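Local coordinates for protein cyclohexadienyl dehydratase (Synthetic construct, PDB 5JOS) that probably catalyses the dehydration of prephenate and arogenate to phenylpyruvate and phenylalanine, on a periplasmic binding protein scaffold, at residues K54-S59 with N222-W227; K99-D104 with G216-L221; D104-F109 with K209-P214; K111-R116 with K202-S207. One frame throughout, in Å; residues are numbered along the deposited sequence.

Contact 1 of 4, residues K54-S59 with N222-W227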
# COMPACT_ATOMS: atom_id res chain seq x y z
N LYS A 54 -4.85 -14.54 5.23
CA LYS A 54 -5.26 -15.90 5.10
C LYS A 54 -4.23 -16.71 4.44
O LYS A 54 -4.01 -17.84 4.74
CB LYS A 54 -6.53 -16.02 4.28
CG LYS A 54 -7.64 -15.44 5.09
CD LYS A 54 -8.92 -15.41 4.29
CE LYS A 54 -9.99 -14.96 5.27
NZ LYS A 54 -11.22 -14.68 4.49
N SER A 55 -3.59 -16.13 3.47
CA SER A 55 -2.54 -16.88 2.80
C SER A 55 -1.26 -17.04 3.71
O SER A 55 -0.64 -18.10 3.73
CB SER A 55 -2.34 -16.15 1.47
OG SER A 55 -1.16 -16.58 0.93
N LEU A 56 -0.95 -16.08 4.58
CA LEU A 56 0.12 -16.31 5.53
C LEU A 56 -0.21 -17.45 6.50
O LEU A 56 0.59 -18.34 6.70
CB LEU A 56 0.45 -15.05 6.32
CG LEU A 56 1.55 -15.12 7.38
CD1 LEU A 56 2.83 -15.67 6.78
CD2 LEU A 56 1.83 -13.72 7.96
N ALA A 57 -1.41 -17.46 7.08
CA ALA A 57 -1.83 -18.54 7.98
C ALA A 57 -1.71 -19.90 7.32
O ALA A 57 -1.23 -20.86 7.92
CB ALA A 57 -3.26 -18.34 8.50
N LYS A 58 -2.10 -19.94 6.06
CA LYS A 58 -2.13 -21.18 5.36
C LYS A 58 -0.68 -21.59 5.11
O LYS A 58 -0.33 -22.73 5.23
CB LYS A 58 -2.91 -20.97 4.06
CG LYS A 58 -2.97 -22.15 3.11
CD LYS A 58 -3.77 -21.76 1.85
CE LYS A 58 -4.29 -22.98 1.06
NZ LYS A 58 -3.35 -23.45 -0.01
N SER A 59 0.19 -20.66 4.78
CA SER A 59 1.58 -21.04 4.61
C SER A 59 2.16 -21.70 5.91
O SER A 59 2.88 -22.59 5.89
CB SER A 59 2.36 -19.77 4.38
OG SER A 59 3.72 -20.08 4.24
N ASN A 222 11.81 -13.05 9.76
CA ASN A 222 12.49 -13.70 8.61
C ASN A 222 11.55 -14.62 7.81
O ASN A 222 11.67 -14.70 6.59
CB ASN A 222 13.64 -14.54 9.08
CG ASN A 222 14.82 -13.68 9.51
OD1 ASN A 222 14.86 -12.49 9.33
ND2 ASN A 222 15.75 -14.29 10.09
N TYR A 223 10.72 -15.38 8.53
CA TYR A 223 9.72 -16.19 7.85
C TYR A 223 8.87 -15.30 6.99
O TYR A 223 8.64 -15.57 5.85
CB TYR A 223 8.78 -16.89 8.84
CG TYR A 223 7.85 -17.94 8.21
CD1 TYR A 223 6.70 -17.57 7.52
CD2 TYR A 223 8.11 -19.32 8.34
CE1 TYR A 223 5.88 -18.53 6.91
CE2 TYR A 223 7.28 -20.27 7.74
CZ TYR A 223 6.16 -19.87 7.03
OH TYR A 223 5.29 -20.78 6.45
N VAL A 224 8.32 -14.25 7.57
CA VAL A 224 7.44 -13.35 6.80
C VAL A 224 8.05 -12.78 5.59
O VAL A 224 7.38 -12.71 4.53
CB VAL A 224 6.85 -12.22 7.65
CG1 VAL A 224 6.03 -11.25 6.81
CG2 VAL A 224 5.97 -12.80 8.70
N ASN A 225 9.30 -12.35 5.72
CA ASN A 225 10.04 -11.84 4.59
C ASN A 225 10.32 -12.85 3.51
O ASN A 225 10.23 -12.54 2.31
CB ASN A 225 11.37 -11.19 5.05
CG ASN A 225 11.13 -9.79 5.71
OD1 ASN A 225 10.10 -9.18 5.51
ND2 ASN A 225 12.07 -9.31 6.48
N GLN A 226 10.74 -14.05 3.89
CA GLN A 226 10.82 -15.12 2.88
C GLN A 226 9.45 -15.41 2.27
O GLN A 226 9.30 -15.64 1.09
CB GLN A 226 11.25 -16.38 3.55
CG GLN A 226 12.70 -16.31 3.95
CD GLN A 226 12.96 -17.23 5.09
OE1 GLN A 226 12.07 -17.88 5.66
NE2 GLN A 226 14.20 -17.33 5.42
N TRP A 227 8.45 -15.39 3.06
CA TRP A 227 7.15 -15.66 2.47
C TRP A 227 6.64 -14.56 1.51
O TRP A 227 6.06 -14.86 0.43
CB TRP A 227 6.18 -15.81 3.53
CG TRP A 227 4.89 -16.00 3.06
CD1 TRP A 227 4.40 -17.12 2.43
CD2 TRP A 227 3.83 -15.06 3.10
NE1 TRP A 227 3.09 -16.92 2.12
CE2 TRP A 227 2.73 -15.66 2.49
CE3 TRP A 227 3.71 -13.78 3.57
CZ2 TRP A 227 1.55 -15.06 2.42
CZ3 TRP A 227 2.48 -13.15 3.46
CH2 TRP A 227 1.45 -13.76 2.88
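Leu56 and Trp227 meet where helices 54-59 and 222-227 pack, their segment axes 11.4 Å apart at closest approach and their N-to-C directions 112° from each other, so large side chains fill the space between. Trp227 has its CG anti to the backbone N (chi1 177°), which sends the indole across to the other helix. Leu56 lies over one face of it: Leu56 CD1 is 4.0 Å from the centroid of the six-membered ring of Trp227, a CH-pi contact, while Leu56 CB stands 3.8 Å from Trp227 CH2. Ser55 OG comes to the edge of the same indole, in its plane, 3.4 Å from Trp227 CZ2. The second methyl of Leu56, CD2, rests 4.3 Å from Val224 CG2. One turn further along, Ser59 OG and Tyr223 OH share a hydrogen bond of 2.8 Å, with the serine oxygen near the plane of the phenol ring. Val52, one turn earlier on the first helix, also touches Trp227, and Leu56 reaches Met87. This is helix-to-helix packing inside one lobe of a periplasmic binding protein fold, joining an early helix to one formed after the chain has returned from the other lobe.

Contact 2 of 4, residues K99-D104 with G216-L221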
# COMPACT_ATOMS: atom_id res chain seq x y z
N LYS A 99 8.74 1.25 17.83
CA LYS A 99 8.14 0.37 18.79
C LYS A 99 7.80 -0.95 18.17
O LYS A 99 7.17 -1.73 18.86
CB LYS A 99 6.83 0.98 19.32
CG LYS A 99 6.96 2.41 19.89
CD LYS A 99 5.80 3.25 19.34
CE LYS A 99 5.90 4.75 19.62
NZ LYS A 99 5.66 4.97 21.06
N ALA A 100 8.13 -1.17 16.89
CA ALA A 100 7.73 -2.40 16.17
C ALA A 100 8.70 -2.71 15.06
O ALA A 100 9.47 -1.85 14.66
CB ALA A 100 6.35 -2.26 15.60
N ASP A 101 8.75 -3.95 14.63
CA ASP A 101 9.54 -4.30 13.48
C ASP A 101 8.54 -4.37 12.27
O ASP A 101 7.41 -4.82 12.38
CB ASP A 101 10.16 -5.70 13.64
CG ASP A 101 11.44 -5.76 14.50
OD1 ASP A 101 12.17 -4.74 14.55
OD2 ASP A 101 11.69 -6.86 15.11
N PHE A 102 8.99 -4.00 11.09
CA PHE A 102 8.21 -4.16 9.87
C PHE A 102 8.85 -5.19 8.94
O PHE A 102 10.06 -5.22 8.80
CB PHE A 102 8.16 -2.81 9.19
CG PHE A 102 7.10 -1.90 9.72
CD1 PHE A 102 5.84 -1.94 9.21
CD2 PHE A 102 7.39 -0.97 10.66
CE1 PHE A 102 4.86 -1.08 9.61
CE2 PHE A 102 6.40 -0.10 11.12
CZ PHE A 102 5.14 -0.15 10.59
N SER A 103 8.02 -6.00 8.30
CA SER A 103 8.38 -6.73 7.12
C SER A 103 8.96 -5.84 6.05
O SER A 103 8.74 -4.67 6.06
CB SER A 103 7.14 -7.42 6.53
OG SER A 103 6.26 -6.59 5.85
N ASP A 104 9.61 -6.45 5.08
CA ASP A 104 9.88 -5.77 3.84
C ASP A 104 8.56 -5.25 3.23
O ASP A 104 7.48 -5.78 3.54
CB ASP A 104 10.55 -6.70 2.84
CG ASP A 104 11.88 -7.16 3.28
OD1 ASP A 104 12.56 -6.44 3.98
OD2 ASP A 104 12.25 -8.25 2.87
N GLY A 216 12.08 -7.82 18.27
CA GLY A 216 12.91 -8.90 18.89
C GLY A 216 12.62 -10.33 18.50
O GLY A 216 13.12 -11.25 19.13
N ASP A 217 11.75 -10.61 17.52
CA ASP A 217 11.65 -12.01 17.07
C ASP A 217 12.09 -12.08 15.66
O ASP A 217 11.22 -11.94 14.69
CB ASP A 217 10.27 -12.66 17.27
CG ASP A 217 10.35 -14.23 17.29
OD1 ASP A 217 10.27 -14.93 16.23
OD2 ASP A 217 10.58 -14.79 18.40
N GLN A 218 13.41 -12.28 15.46
CA GLN A 218 13.85 -12.26 14.03
C GLN A 218 13.33 -13.50 13.27
O GLN A 218 13.31 -13.47 12.04
CB GLN A 218 15.36 -12.06 13.80
CG GLN A 218 15.86 -10.62 13.91
CD GLN A 218 14.84 -9.48 13.70
OE1 GLN A 218 13.95 -9.16 14.57
NE2 GLN A 218 15.00 -8.78 12.58
N GLU A 219 12.93 -14.55 13.99
CA GLU A 219 12.53 -15.77 13.37
C GLU A 219 11.23 -15.59 12.63
O GLU A 219 11.16 -15.83 11.45
CB GLU A 219 12.40 -16.86 14.44
CG GLU A 219 12.50 -18.24 13.86
CD GLU A 219 12.64 -19.34 14.92
OE1 GLU A 219 13.79 -19.73 15.22
OE2 GLU A 219 11.57 -19.75 15.45
N PHE A 220 10.21 -15.06 13.30
CA PHE A 220 8.96 -14.81 12.61
C PHE A 220 9.16 -13.78 11.51
O PHE A 220 8.69 -13.91 10.38
CB PHE A 220 7.92 -14.35 13.60
CG PHE A 220 6.49 -14.25 13.05
CD1 PHE A 220 6.05 -15.04 12.05
CD2 PHE A 220 5.63 -13.33 13.56
CE1 PHE A 220 4.75 -14.96 11.58
CE2 PHE A 220 4.34 -13.22 13.11
CZ PHE A 220 3.89 -14.05 12.12
N LEU A 221 9.90 -12.74 11.80
CA LEU A 221 10.06 -11.69 10.83
C LEU A 221 10.77 -12.27 9.56
O LEU A 221 10.41 -11.96 8.44
CB LEU A 221 10.88 -10.56 11.38
CG LEU A 221 11.30 -9.57 10.30
CD1 LEU A 221 10.12 -8.67 10.08
CD2 LEU A 221 12.52 -8.73 10.60
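Asp101 and Leu221 carry a small strand-to-helix contact at the outer strand of a three-stranded antiparallel sheet, where helix 218-233 starts beside strand 101-102. The polar end is slack. Asp101 OD2 accepts a weak hydrogen bond from Gly216 N at 3.3 Å, bent to 142° at the hydrogen, and Gly216 takes up a backbone shape that would jam a side chain against the carbonyl oxygen of the residue before. The apolar end is supplied by Leu221, whose CG is anti to its own backbone nitrogen (chi1 169°); one methyl is thereby laid against the peptide that links Phe102 to Ser103, with Leu221 CD1 3.7 Å from Phe102 O and 3.8 Å from Ser103 N. Met213 of the central strand touches this leucine as well. Two bonds within the segments steady the two sides. Ser103 OG donates to Asp104 O at 2.7 Å, approaching tilted from the carbonyl plane. On the helix side, Asp217 OD1 takes the Phe220 N-H on its anti lone pair, at 2.9 Å, while the other carboxylate oxygen accepts from Arg15 N. Asp217 is thus the N-cap of the helix: strand 205-213 leads through a short connection containing Gly216 into an N-capped helix that lies against the neighbouring strand.

Contact 3 of 4, residues D104-F109 with K209-P214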
# COMPACT_ATOMS: atom_id res chain seq x y z
N ASP A 104 9.61 -6.45 5.08
CA ASP A 104 9.88 -5.77 3.84
C ASP A 104 8.56 -5.25 3.23
O ASP A 104 7.48 -5.78 3.54
CB ASP A 104 10.55 -6.70 2.84
CG ASP A 104 11.88 -7.16 3.28
OD1 ASP A 104 12.56 -6.44 3.98
OD2 ASP A 104 12.25 -8.25 2.87
N PRO A 105 8.64 -4.26 2.37
CA PRO A 105 7.44 -3.55 1.95
C PRO A 105 6.70 -4.36 0.95
O PRO A 105 7.29 -5.05 0.18
CB PRO A 105 7.99 -2.25 1.38
CG PRO A 105 9.42 -2.53 1.04
CD PRO A 105 9.88 -3.48 2.10
N TYR A 106 5.39 -4.38 1.01
CA TYR A 106 4.65 -5.04 -0.05
C TYR A 106 3.95 -4.09 -1.03
O TYR A 106 3.34 -4.54 -2.03
CB TYR A 106 3.59 -6.00 0.54
CG TYR A 106 2.56 -5.37 1.38
CD1 TYR A 106 2.78 -5.18 2.72
CD2 TYR A 106 1.34 -4.98 0.88
CE1 TYR A 106 1.84 -4.56 3.51
CE2 TYR A 106 0.39 -4.38 1.67
CZ TYR A 106 0.64 -4.23 3.00
OH TYR A 106 -0.29 -3.71 3.86
N MET A 107 4.02 -2.80 -0.73
CA MET A 107 3.58 -1.77 -1.63
C MET A 107 4.36 -0.51 -1.37
O MET A 107 4.67 -0.15 -0.20
CB MET A 107 2.09 -1.48 -1.35
CG MET A 107 1.48 -0.65 -2.46
SD MET A 107 -0.22 -0.35 -1.98
CE MET A 107 -0.83 -2.05 -2.08
N THR A 108 4.67 0.18 -2.46
CA THR A 108 5.23 1.54 -2.39
C THR A 108 4.25 2.57 -2.91
O THR A 108 3.43 2.25 -3.74
CB THR A 108 6.54 1.66 -3.12
OG1 THR A 108 6.37 1.24 -4.47
CG2 THR A 108 7.58 0.67 -2.50
N PHE A 109 4.24 3.74 -2.33
CA PHE A 109 3.33 4.75 -2.76
C PHE A 109 3.82 6.14 -2.49
O PHE A 109 4.82 6.31 -1.83
CB PHE A 109 1.96 4.49 -2.09
CG PHE A 109 1.88 4.79 -0.61
CD1 PHE A 109 2.22 3.82 0.32
CD2 PHE A 109 1.39 5.95 -0.17
CE1 PHE A 109 2.13 4.09 1.66
CE2 PHE A 109 1.29 6.24 1.17
CZ PHE A 109 1.64 5.29 2.10
N LYS A 209 4.20 0.32 2.64
CA LYS A 209 3.35 -0.40 3.54
C LYS A 209 4.08 -1.68 3.90
O LYS A 209 4.70 -2.32 3.04
CB LYS A 209 2.05 -0.89 2.86
CG LYS A 209 1.13 0.12 2.15
CD LYS A 209 0.55 1.02 3.12
CE LYS A 209 -0.61 1.82 2.53
NZ LYS A 209 -1.04 2.66 3.69
N GLY A 210 3.87 -2.12 5.12
CA GLY A 210 4.55 -3.32 5.61
C GLY A 210 3.66 -3.96 6.64
O GLY A 210 2.65 -3.36 7.11
N TYR A 211 3.99 -5.20 6.97
CA TYR A 211 3.32 -5.90 8.09
C TYR A 211 4.10 -5.67 9.40
O TYR A 211 5.28 -5.81 9.45
CB TYR A 211 3.06 -7.37 7.77
CG TYR A 211 2.29 -7.50 6.46
CD1 TYR A 211 1.10 -6.91 6.30
CD2 TYR A 211 2.81 -8.19 5.40
CE1 TYR A 211 0.41 -7.01 5.10
CE2 TYR A 211 2.11 -8.33 4.21
CZ TYR A 211 0.94 -7.69 4.06
OH TYR A 211 0.27 -7.73 2.85
N MET A 212 3.39 -5.34 10.44
CA MET A 212 4.01 -4.90 11.65
C MET A 212 4.04 -5.98 12.68
O MET A 212 3.01 -6.58 12.97
CB MET A 212 3.20 -3.74 12.20
CG MET A 212 3.99 -2.72 12.94
SD MET A 212 3.13 -1.23 13.52
CE MET A 212 1.62 -1.76 14.23
N MET A 213 5.23 -6.23 13.23
CA MET A 213 5.50 -7.33 14.17
C MET A 213 6.13 -6.82 15.49
O MET A 213 6.81 -5.77 15.47
CB MET A 213 6.47 -8.35 13.50
CG MET A 213 5.73 -9.29 12.57
SD MET A 213 6.70 -10.27 11.39
CE MET A 213 6.98 -8.96 10.29
N PRO A 214 5.91 -7.51 16.61
CA PRO A 214 6.59 -7.04 17.84
C PRO A 214 8.09 -7.19 17.69
O PRO A 214 8.57 -8.08 17.04
CB PRO A 214 6.03 -7.94 18.94
CG PRO A 214 5.54 -9.15 18.23
CD PRO A 214 5.09 -8.71 16.87
O HOH W 1 -0.12 -3.79 6.78
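Tyr106 and Lys209 join segment 104-109 to strand 205-213 in the antiparallel sheet at the lobe boundary of this periplasmic binding protein fold. Two backbone hydrogen bonds join the segments: Tyr106 N donates to Lys209 O at 3.0 Å, and Lys209 N to Met107 O at 2.9 Å. The tight part is a sandwich about the Tyr106 ring. Its CG sits between the backbone N and the carbonyl carbon (chi1 61°), which swings the ring across the partner segment. Lys209 CB lies over one face, 4.0 Å from the ring centroid as a CH-pi contact. Tyr211 fills the opposite face as an offset stack, centroids of Tyr106 and Tyr211 4.2 Å apart and planes at 10°, with Tyr211 OH above the centre of the Tyr106 ring. That hydroxyl is also held by Asp49 and Tyr237. A leucine in place of Tyr106 would probably leave Tyr211 without its stacking partner and Lys209 CB without the ring face it rests on. Beyond the sandwich, the Phe109 ring packs on the Lys209 chain, Phe109 CE1 to Lys209 CE being 3.7 Å, before NZ goes on to Gly89, Tyr33 and Thr91. The more solvent-exposed side is the margin formed by Asp104 and Pro105, although Pro105 CA still comes close there, in a CA-H...O contact of 3.2 Å to Lys209 O. In the plane of the Tyr106 ring, a water lies 2.9 Å from Tyr106 OH and donates to Gly210 O at 2.8 Å.

Contact 4 of 4, residues K111-R116 with K202-S207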
# COMPACT_ATOMS: atom_id res chain seq x y z
N LYS A 111 3.22 9.88 -4.66
CA LYS A 111 2.57 10.48 -5.79
C LYS A 111 2.47 9.49 -6.93
O LYS A 111 3.38 8.73 -7.14
CB LYS A 111 3.37 11.68 -6.25
CG LYS A 111 3.64 12.76 -5.18
CD LYS A 111 2.38 13.31 -4.57
CE LYS A 111 2.61 14.46 -3.58
NZ LYS A 111 1.23 14.72 -2.96
N THR A 112 1.37 9.57 -7.67
CA THR A 112 1.10 8.68 -8.77
C THR A 112 0.48 9.58 -9.89
O THR A 112 -0.47 10.35 -9.65
CB THR A 112 0.07 7.60 -8.36
OG1 THR A 112 0.65 6.73 -7.37
CG2 THR A 112 -0.31 6.67 -9.52
N PRO A 113 1.06 9.54 -11.09
CA PRO A 113 0.33 10.18 -12.18
C PRO A 113 -0.98 9.51 -12.55
O PRO A 113 -1.13 8.26 -12.67
CB PRO A 113 1.28 10.06 -13.35
CG PRO A 113 2.05 8.81 -13.08
CD PRO A 113 2.09 8.61 -11.60
N LEU A 114 -1.90 10.36 -12.87
CA LEU A 114 -3.17 9.92 -13.42
C LEU A 114 -3.34 10.46 -14.81
O LEU A 114 -3.18 11.67 -15.04
CB LEU A 114 -4.21 10.52 -12.53
CG LEU A 114 -5.68 10.34 -12.92
CD1 LEU A 114 -6.06 8.95 -12.58
CD2 LEU A 114 -6.52 11.35 -12.12
N VAL A 115 -3.63 9.59 -15.76
CA VAL A 115 -3.52 9.93 -17.18
C VAL A 115 -4.71 9.34 -17.90
O VAL A 115 -5.48 8.57 -17.30
CB VAL A 115 -2.26 9.38 -17.78
CG1 VAL A 115 -1.04 9.94 -17.03
CG2 VAL A 115 -2.25 7.83 -17.80
N ARG A 116 -4.94 9.71 -19.15
CA ARG A 116 -5.98 9.01 -19.88
C ARG A 116 -5.61 7.57 -20.11
O ARG A 116 -4.43 7.21 -20.23
CB ARG A 116 -6.26 9.66 -21.26
CG ARG A 116 -6.91 11.00 -21.11
CD ARG A 116 -7.20 11.68 -22.44
NE ARG A 116 -5.96 12.10 -23.05
CZ ARG A 116 -5.25 13.18 -22.71
NH1 ARG A 116 -5.62 14.00 -21.75
NH2 ARG A 116 -4.16 13.46 -23.38
N LYS A 202 10.71 5.79 -7.59
CA LYS A 202 11.24 7.09 -7.18
C LYS A 202 11.35 7.92 -8.44
O LYS A 202 11.53 7.40 -9.50
CB LYS A 202 12.64 6.95 -6.62
CG LYS A 202 12.80 5.91 -5.50
CD LYS A 202 12.00 6.31 -4.26
CE LYS A 202 12.64 5.79 -2.97
NZ LYS A 202 12.24 6.68 -1.83
N PRO A 203 11.23 9.22 -8.33
CA PRO A 203 11.02 9.97 -7.12
C PRO A 203 9.54 10.02 -6.74
O PRO A 203 9.16 10.72 -5.81
CB PRO A 203 11.56 11.36 -7.52
CG PRO A 203 11.22 11.49 -9.00
CD PRO A 203 11.50 10.08 -9.51
N PHE A 204 8.65 9.36 -7.47
CA PHE A 204 7.20 9.55 -7.21
C PHE A 204 6.81 8.95 -5.84
O PHE A 204 6.14 9.58 -5.03
CB PHE A 204 6.38 8.90 -8.32
CG PHE A 204 6.43 9.62 -9.64
CD1 PHE A 204 7.47 9.44 -10.54
CD2 PHE A 204 5.40 10.48 -10.00
CE1 PHE A 204 7.50 10.15 -11.77
CE2 PHE A 204 5.40 11.15 -11.23
CZ PHE A 204 6.45 10.98 -12.11
N THR A 205 7.29 7.74 -5.60
CA THR A 205 7.01 7.01 -4.37
C THR A 205 7.83 7.59 -3.23
O THR A 205 8.87 8.10 -3.47
CB THR A 205 7.38 5.56 -4.48
OG1 THR A 205 8.73 5.46 -4.80
CG2 THR A 205 6.60 4.89 -5.54
N HIS A 206 7.26 7.64 -2.03
CA HIS A 206 7.99 8.17 -0.88
C HIS A 206 7.68 7.42 0.38
O HIS A 206 8.20 7.72 1.41
CB HIS A 206 7.73 9.69 -0.64
CG HIS A 206 6.30 10.08 -0.47
ND1 HIS A 206 5.44 9.52 0.45
CD2 HIS A 206 5.58 11.05 -1.08
CE1 HIS A 206 4.25 10.06 0.35
NE2 HIS A 206 4.33 11.02 -0.56
N SER A 207 6.73 6.51 0.32
CA SER A 207 6.39 5.72 1.43
C SER A 207 6.18 4.23 1.09
O SER A 207 6.17 3.82 -0.05
CB SER A 207 5.14 6.23 2.12
OG SER A 207 5.24 7.60 2.40
O HOH W 2 2.05 12.55 -0.84
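Lys111 and Phe204 meet through their backbones, Lys111 N donating to Phe204 O at 3.0 Å. The bond is straight at the hydrogen (171°), yet the donor stands above the carbonyl plane, 48° out of it. From this start the lysine chain climbs past the same oxygen: Lys111 CB is 3.7 Å from Phe204 O and CG 4.0 Å. A bend at chi2 (-58°) then turns the chain off, and CD and CE, extended, carry the amine away from Phe204. At the tip NZ donates to a water at 3.1 Å, whose second partner is His206 NE2, 2.8 Å from it and in the imidazole plane. Asn144, Thr143 and Asp181 take the same amine, the last as a salt bridge. The imidazole is held at its other nitrogen too, where ND1 and Ser207 OG share a hydrogen bond of 2.7 Å. Phe204 meanwhile packs the apolar side: its CB touches Lys111 O at 3.2 Å, and its CD2 lies 4.1 Å from Pro113 CD, with Leu126, Ile129 and Phe147 around the ring. Shortened to an alanine, Phe204 would likely open a gap between Pro113 and these neighbours. A citrate, probably from the crystallisation liquor, lies close to the Lys111 side chain, so that flank may border a pocket. The contact thus splits into an apolar flank, where Phe204 wedges against strand 111-116, and a polar flank, where a buried amine is gripped by several oxygens and paired with the carboxylate of Asp181.

Overall arrangement
From the N terminus, helix 48-60 supplies the first half of contact 1; segments 99-104, 104-109 and 111-116 then open contacts 2, 3 and 4 in turn. The return path closes them in reverse: 202-207 shuts the innermost loop, 209-214 the next, 216-221 the third and 222-227 the widest, so the four are nested and none cross. Contacts 1 and 2, inside one lobe, and contact 3, at its edge, touch one another; Asn225 OD1 is bonded to Asp104 N, which contacts 2 and 3 share. Contact 4 lies about 18 Å from contact 3, centre to centre, toward the other lobe, and is joined to it through Phe109 O, opposite the classic beta bulge at His206 and Ser207.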